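Local structure of putative nudix hydrolase family member (Chromobacterium violaceum, 3F13) at residues 44-49 / 53-58; 103-108 / 112-117. The protein probably hydrolyses an as yet unidentified substrate, as a member of the Nudix hydrolase family, whose enzymes typically use magnesium ions. One frame throughout, in Å; residues are numbered along the deposited sequence.

Contact 1. Residues 44-49 / 53-58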
loop_
_atom_site.group_PDB
_atom_site.type_symbol
_atom_site.label_atom_id
_atom_site.label_comp_id
_atom_site.label_asym_id
_atom_site.label_seq_id
_atom_site.Cartn_x
_atom_site.Cartn_y
_atom_site.Cartn_z
ATOM N N GLY B 44 -8.131 -12.967 0.970
ATOM C CA GLY B 44 -7.946 -14.383 0.618
ATOM C C GLY B 44 -6.606 -14.944 1.043
ATOM O O GLY B 44 -5.829 -14.289 1.691
ATOM N N LYS B 45 -6.329 -16.179 0.652
ATOM C CA LYS B 45 -5.106 -16.802 1.044
ATOM C C LYS B 45 -3.944 -16.378 0.151
ATOM O O LYS B 45 -4.098 -16.228 -1.070
ATOM C CB LYS B 45 -5.278 -18.319 1.009
ATOM C CG LYS B 45 -4.241 -19.060 1.808
ATOM C CD LYS B 45 -4.417 -20.578 1.640
ATOM C CE LYS B 45 -3.140 -21.295 1.998
ATOM N NZ LYS B 45 -3.458 -22.606 2.666
ATOM N N ALA B 46 -2.789 -16.183 0.764
ATOM C CA ALA B 46 -1.545 -15.843 0.063
ATOM C C ALA B 46 -0.898 -17.084 -0.579
ATOM O O ALA B 46 -0.882 -18.144 0.026
ATOM C CB ALA B 46 -0.578 -15.243 1.040
ATOM N N ASN B 47 -0.352 -16.960 -1.780
ATOM C CA ASN B 47 0.335 -18.131 -2.377
ATOM C C ASN B 47 1.728 -18.250 -1.789
ATOM O O ASN B 47 2.277 -17.277 -1.245
ATOM C CB ASN B 47 0.435 -17.991 -3.894
ATOM C CG ASN B 47 -0.915 -17.948 -4.570
ATOM O OD1 ASN B 47 -1.136 -17.133 -5.468
ATOM N ND2 ASN B 47 -1.822 -18.822 -4.155
ATOM N N ARG B 48 2.309 -19.447 -1.875
ATOM C CA ARG B 48 3.712 -19.601 -1.521
ATOM C C ARG B 48 4.546 -18.592 -2.312
ATOM O O ARG B 48 4.275 -18.335 -3.478
ATOM C CB ARG B 48 4.172 -21.033 -1.849
ATOM C CG ARG B 48 3.716 -22.088 -0.857
ATOM C CD ARG B 48 4.055 -23.505 -1.464
ATOM N NE ARG B 48 3.430 -24.581 -0.712
ATOM C CZ ARG B 48 2.211 -25.031 -0.978
ATOM N NH1 ARG B 48 1.526 -24.525 -2.002
ATOM N NH2 ARG B 48 1.694 -26.011 -0.248
ATOM N N GLY B 49 5.554 -17.999 -1.690
ATOM C CA GLY B 49 6.362 -16.998 -2.366
ATOM C C GLY B 49 5.763 -15.602 -2.455
ATOM O O GLY B 49 6.420 -14.678 -2.939
ATOM N N SER B 53 0.716 -8.713 1.516
ATOM C CA SER B 53 0.366 -7.420 0.946
ATOM C C SER B 53 0.215 -7.604 -0.563
ATOM O O SER B 53 -0.615 -6.953 -1.164
ATOM C CB SER B 53 1.445 -6.394 1.248
ATOM O OG SER B 53 2.711 -6.916 0.895
ATOM N N GLN B 54 0.945 -8.564 -1.163
ATOM C CA GLN B 54 0.786 -8.850 -2.595
ATOM C C GLN B 54 -0.540 -9.557 -2.844
ATOM O O GLN B 54 -1.284 -9.248 -3.780
ATOM C CB GLN B 54 1.892 -9.779 -3.091
ATOM C CG GLN B 54 3.203 -9.095 -3.285
ATOM C CD GLN B 54 4.285 -10.079 -3.705
ATOM O OE1 GLN B 54 4.910 -10.718 -2.867
ATOM N NE2 GLN B 54 4.502 -10.199 -5.014
ATOM N N ALA B 55 -0.806 -10.543 -2.025
ATOM C CA ALA B 55 -2.027 -11.278 -2.158
ATOM C C ALA B 55 -3.231 -10.335 -1.978
ATOM O O ALA B 55 -4.249 -10.469 -2.648
ATOM C CB ALA B 55 -2.031 -12.399 -1.143
ATOM N N LEU B 56 -3.121 -9.357 -1.075
ATOM C CA LEU B 56 -4.272 -8.474 -0.843
ATOM C C LEU B 56 -4.671 -7.744 -2.149
ATOM O O LEU B 56 -5.847 -7.696 -2.528
ATOM C CB LEU B 56 -3.974 -7.458 0.261
ATOM C CG LEU B 56 -5.368 -6.892 0.715
ATOM C CD1 LEU B 56 -6.340 -8.093 0.850
ATOM C CD2 LEU B 56 -5.420 -6.118 1.974
ATOM N N ILE B 57 -3.689 -7.154 -2.817
ATOM C CA ILE B 57 -3.981 -6.431 -4.056
ATOM C C ILE B 57 -4.612 -7.334 -5.128
ATOM O O ILE B 57 -5.597 -6.983 -5.772
ATOM C CB ILE B 57 -2.722 -5.720 -4.592
ATOM C CG1 ILE B 57 -2.215 -4.718 -3.559
ATOM C CG2 ILE B 57 -3.061 -5.012 -5.880
ATOM C CD1 ILE B 57 -0.747 -4.272 -3.832
ATOM N N ARG B 58 -4.042 -8.512 -5.289
ATOM C CA ARG B 58 -4.552 -9.475 -6.249
ATOM C C ARG B 58 -5.999 -9.841 -5.916
ATOM O O ARG B 58 -6.900 -9.785 -6.764
ATOM C CB ARG B 58 -3.661 -10.717 -6.232
ATOM C CG ARG B 58 -4.242 -11.962 -6.937
ATOM C CD ARG B 58 -3.233 -13.122 -6.936
ATOM N NE ARG B 58 -2.859 -13.607 -5.596
ATOM C CZ ARG B 58 -3.653 -14.347 -4.831
ATOM N NH1 ARG B 58 -4.871 -14.675 -5.269
ATOM N NH2 ARG B 58 -3.253 -14.745 -3.622
HETATM O O HOH W 1 7.236 -12.282 -2.535
#
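The guanidinium of Arg58 is approached in two ways from segment 44-49: Asn47 OD1 lies over one face, 3.5 Å above the plane and displaced toward the rim, while Lys45 O sits at the edge, in the plane. This is the first loop and the start of the helix of the Nudix box, the loop-helix-loop motif whose glutamates bind magnesium in this family, and probably here; the chain leaves strand 43-45, loops out and returns as helix 52-64. The edge partner makes the real bond: Arg58 NH2 donates to Lys45 O over 3.1 Å, with a somewhat bent N-H...O angle of 144°. The face partner only touches, Asn47 OD1 coming within 3.7 Å of Arg58 NH2, with amide and guanidinium planes 19° apart. A bend at chi3 (62°) in an otherwise extended Arg58 chain swings the guanidinium round so that NH2 meets Lys45 O. Glu50, between the two segments, fixes it further: OE1 forms a salt bridge with Arg58 NE, and OE2 accepts a hydrogen bond from the backbone N of Asn47, so one carboxylate ties helix and loop together.

Beneath this polar layer the two backbones come close, and two small side chains allow it. Ala55 CB rests 3.7 Å from Ala46 CA and 3.9 Å from Ala46 CB. Leu56, one residue on, faces the sheet and packs on Ala19 and Tyr87. At the far end of the loop a water bridges the two segments. It donates to Gly49 O at 2.6 Å and to Gln54 OE1 at 2.8 Å, the latter oxygen also accepting from Leu51 N.

Contact 2. Residues 103-108 / 112-117; sequences RIALVS and TDMDLF
Thr112 OG1 accepts a nearly straight bond from Met114 N, 3.1 Å long with an N-H...O angle of 170°, and this ST turn sets up two side chains that pack on Val107. The hydroxyl gets there by lying opposite the backbone N (chi1 174°), which leaves CG2 of Thr112 in the tight place between N and carbonyl carbon and facing the strand. There it meets Val107 CG1 at 3.9 Å, the two side chains crossing at about a right angle.

The other branch of Val107 is shared. Its CG2 lies 3.7 Å from Met114 CE and 4.1 Å from Leu116 CD2, so one methyl is wedged against two residues of the 112-117 segment. Met114 reaches out with an extended chain that folds at its last torsion, where chi3 is close to eclipsed at 9°, a strained conformation if real, so the place of CE deserves some caution. As modelled, CE turns back to Val107 and to within 3.5 Å of Leu106 O. Two residues before Val107 on the same face of the strand, Ala105 CB lies 4.3 Å from Met114 SD, a loose contact.

The contact is thus an apolar strand-loop-helix connection of the Nudix domain, the loop's side chains folded back on one face of strand 103-107. Asp115, at the centre of an inverse gamma turn, forms a salt bridge with Arg38, and its backbone bonds to Tyr39. Strand 103-107 pairs antiparallel with strand 28-33, whose Val31 touches both Val107 and Met114, while Val107 and Leu116 also pack on Leu124 of helix 118-132, for which Phe117 is the N-cap.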
loop_
_atom_site.group_PDB
_atom_site.type_symbol
_atom_site.label_atom_id
_atom_site.label_comp_id
_atom_site.label_asym_id
_atom_site.label_seq_id
_atom_site.Cartn_x
_atom_site.Cartn_y
_atom_site.Cartn_z
ATOM N N ARG B 103 -22.509 -11.094 -4.087
ATOM C CA ARG B 103 -23.100 -9.898 -3.505
ATOM C C ARG B 103 -22.091 -9.049 -2.718
ATOM O O ARG B 103 -21.136 -9.576 -2.141
ATOM C CB ARG B 103 -24.296 -10.287 -2.635
ATOM N N ILE B 104 -22.303 -7.737 -2.712
ATOM C CA ILE B 104 -21.473 -6.848 -1.903
ATOM C C ILE B 104 -22.379 -5.900 -1.117
ATOM O O ILE B 104 -23.524 -5.662 -1.509
ATOM C CB ILE B 104 -20.499 -5.996 -2.753
ATOM C CG1 ILE B 104 -21.247 -4.921 -3.535
ATOM C CG2 ILE B 104 -19.640 -6.874 -3.679
ATOM C CD1 ILE B 104 -20.317 -4.045 -4.337
ATOM N N ALA B 105 -21.879 -5.393 -0.003
ATOM C CA ALA B 105 -22.627 -4.423 0.794
ATOM C C ALA B 105 -21.674 -3.613 1.671
ATOM O O ALA B 105 -20.460 -3.749 1.563
ATOM C CB ALA B 105 -23.681 -5.122 1.650
ATOM N N LEU B 106 -22.229 -2.754 2.516
ATOM C CA LEU B 106 -21.441 -1.822 3.310
ATOM C C LEU B 106 -21.832 -1.961 4.765
ATOM O O LEU B 106 -23.023 -2.089 5.092
ATOM C CB LEU B 106 -21.711 -0.392 2.852
ATOM C CG LEU B 106 -21.359 -0.190 1.398
ATOM C CD1 LEU B 106 -21.615 1.262 1.008
ATOM C CD2 LEU B 106 -19.894 -0.584 1.206
ATOM N N VAL B 107 -20.844 -1.939 5.645
ATOM C CA VAL B 107 -21.110 -2.096 7.062
ATOM C C VAL B 107 -20.775 -0.808 7.832
ATOM O O VAL B 107 -19.666 -0.307 7.707
ATOM C CB VAL B 107 -20.267 -3.212 7.631
ATOM C CG1 VAL B 107 -20.230 -3.078 9.149
ATOM C CG2 VAL B 107 -20.783 -4.572 7.151
ATOM N N SER B 108 -21.714 -0.285 8.630
ATOM C CA SER B 108 -21.497 1.021 9.316
ATOM C C SER B 108 -20.970 0.911 10.745
ATOM O O SER B 108 -20.468 1.896 11.318
ATOM C CB SER B 108 -22.776 1.884 9.296
ATOM N N THR B 112 -23.314 -4.194 13.515
ATOM C CA THR B 112 -24.329 -4.246 12.474
ATOM C C THR B 112 -25.222 -5.490 12.587
ATOM O O THR B 112 -24.801 -6.547 13.084
ATOM C CB THR B 112 -23.703 -4.288 11.095
ATOM O OG1 THR B 112 -24.752 -4.469 10.130
ATOM C CG2 THR B 112 -22.739 -5.463 11.001
ATOM N N ASP B 113 -26.453 -5.334 12.093
ATOM C CA ASP B 113 -27.477 -6.382 12.032
ATOM C C ASP B 113 -27.191 -7.456 10.996
ATOM O O ASP B 113 -27.732 -8.572 11.035
ATOM C CB ASP B 113 -28.803 -5.727 11.646
ATOM C CG ASP B 113 -29.430 -5.025 12.799
ATOM O OD1 ASP B 113 -29.110 -5.458 13.938
ATOM O OD2 ASP B 113 -30.213 -4.062 12.587
ATOM N N MET B 114 -26.366 -7.081 10.042
ATOM C CA MET B 114 -26.043 -7.911 8.908
ATOM C C MET B 114 -25.390 -9.194 9.378
ATOM O O MET B 114 -24.742 -9.247 10.438
ATOM C CB MET B 114 -25.157 -7.076 7.963
ATOM C CG MET B 114 -24.282 -7.785 6.975
ATOM S SD MET B 114 -23.822 -6.603 5.669
ATOM C CE MET B 114 -24.400 -5.039 6.289
ATOM N N ASP B 115 -25.575 -10.245 8.595
ATOM C CA ASP B 115 -25.068 -11.543 8.953
ATOM C C ASP B 115 -23.596 -11.662 8.559
ATOM O O ASP B 115 -23.279 -12.207 7.516
ATOM C CB ASP B 115 -25.887 -12.615 8.245
ATOM C CG ASP B 115 -25.691 -13.988 8.842
ATOM O OD1 ASP B 115 -24.819 -14.144 9.716
ATOM O OD2 ASP B 115 -26.418 -14.912 8.432
ATOM N N LEU B 116 -22.708 -11.162 9.420
ATOM C CA LEU B 116 -21.260 -11.252 9.158
ATOM C C LEU B 116 -20.608 -12.520 9.639
ATOM O O LEU B 116 -20.937 -13.045 10.692
ATOM C CB LEU B 116 -20.543 -10.098 9.829
ATOM C CG LEU B 116 -20.926 -8.710 9.356
ATOM C CD1 LEU B 116 -20.009 -7.703 10.067
ATOM C CD2 LEU B 116 -20.779 -8.620 7.832
ATOM N N PHE B 117 -19.652 -13.017 8.873
ATOM C CA PHE B 117 -18.792 -14.023 9.408
ATOM C C PHE B 117 -18.187 -13.524 10.736
ATOM O O PHE B 117 -17.848 -12.350 10.878
ATOM C CB PHE B 117 -17.700 -14.382 8.418
ATOM C CG PHE B 117 -16.941 -15.588 8.818
ATOM C CD1 PHE B 117 -17.434 -16.858 8.533
ATOM C CD2 PHE B 117 -15.764 -15.466 9.549
ATOM C CE1 PHE B 117 -16.744 -17.993 8.935
ATOM C CE2 PHE B 117 -15.073 -16.589 9.963
ATOM C CZ PHE B 117 -15.559 -17.862 9.650
#

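Contact 1 comes first along the chain and is complete before contact 2 begins; strands 70-78 and 82-90 lie between them. The two are on opposite sides of the chain's centre, with their own centres 24 Å apart and nearest atoms about 12 Å apart, so they do not touch. What joins them is the mixed sheet: strand 43-45 of contact 1 pairs with strand 16-25, which pairs with strand 28-33, which in turn pairs with strand 103-107 of contact 2. Contact 1 thus fastens to this sheet the Nudix-box helix 52-64, which also packs on the second subunit, while contact 2 packs the loop that leads into helix 118-132 against strand 103-107, both within one Nudix domain.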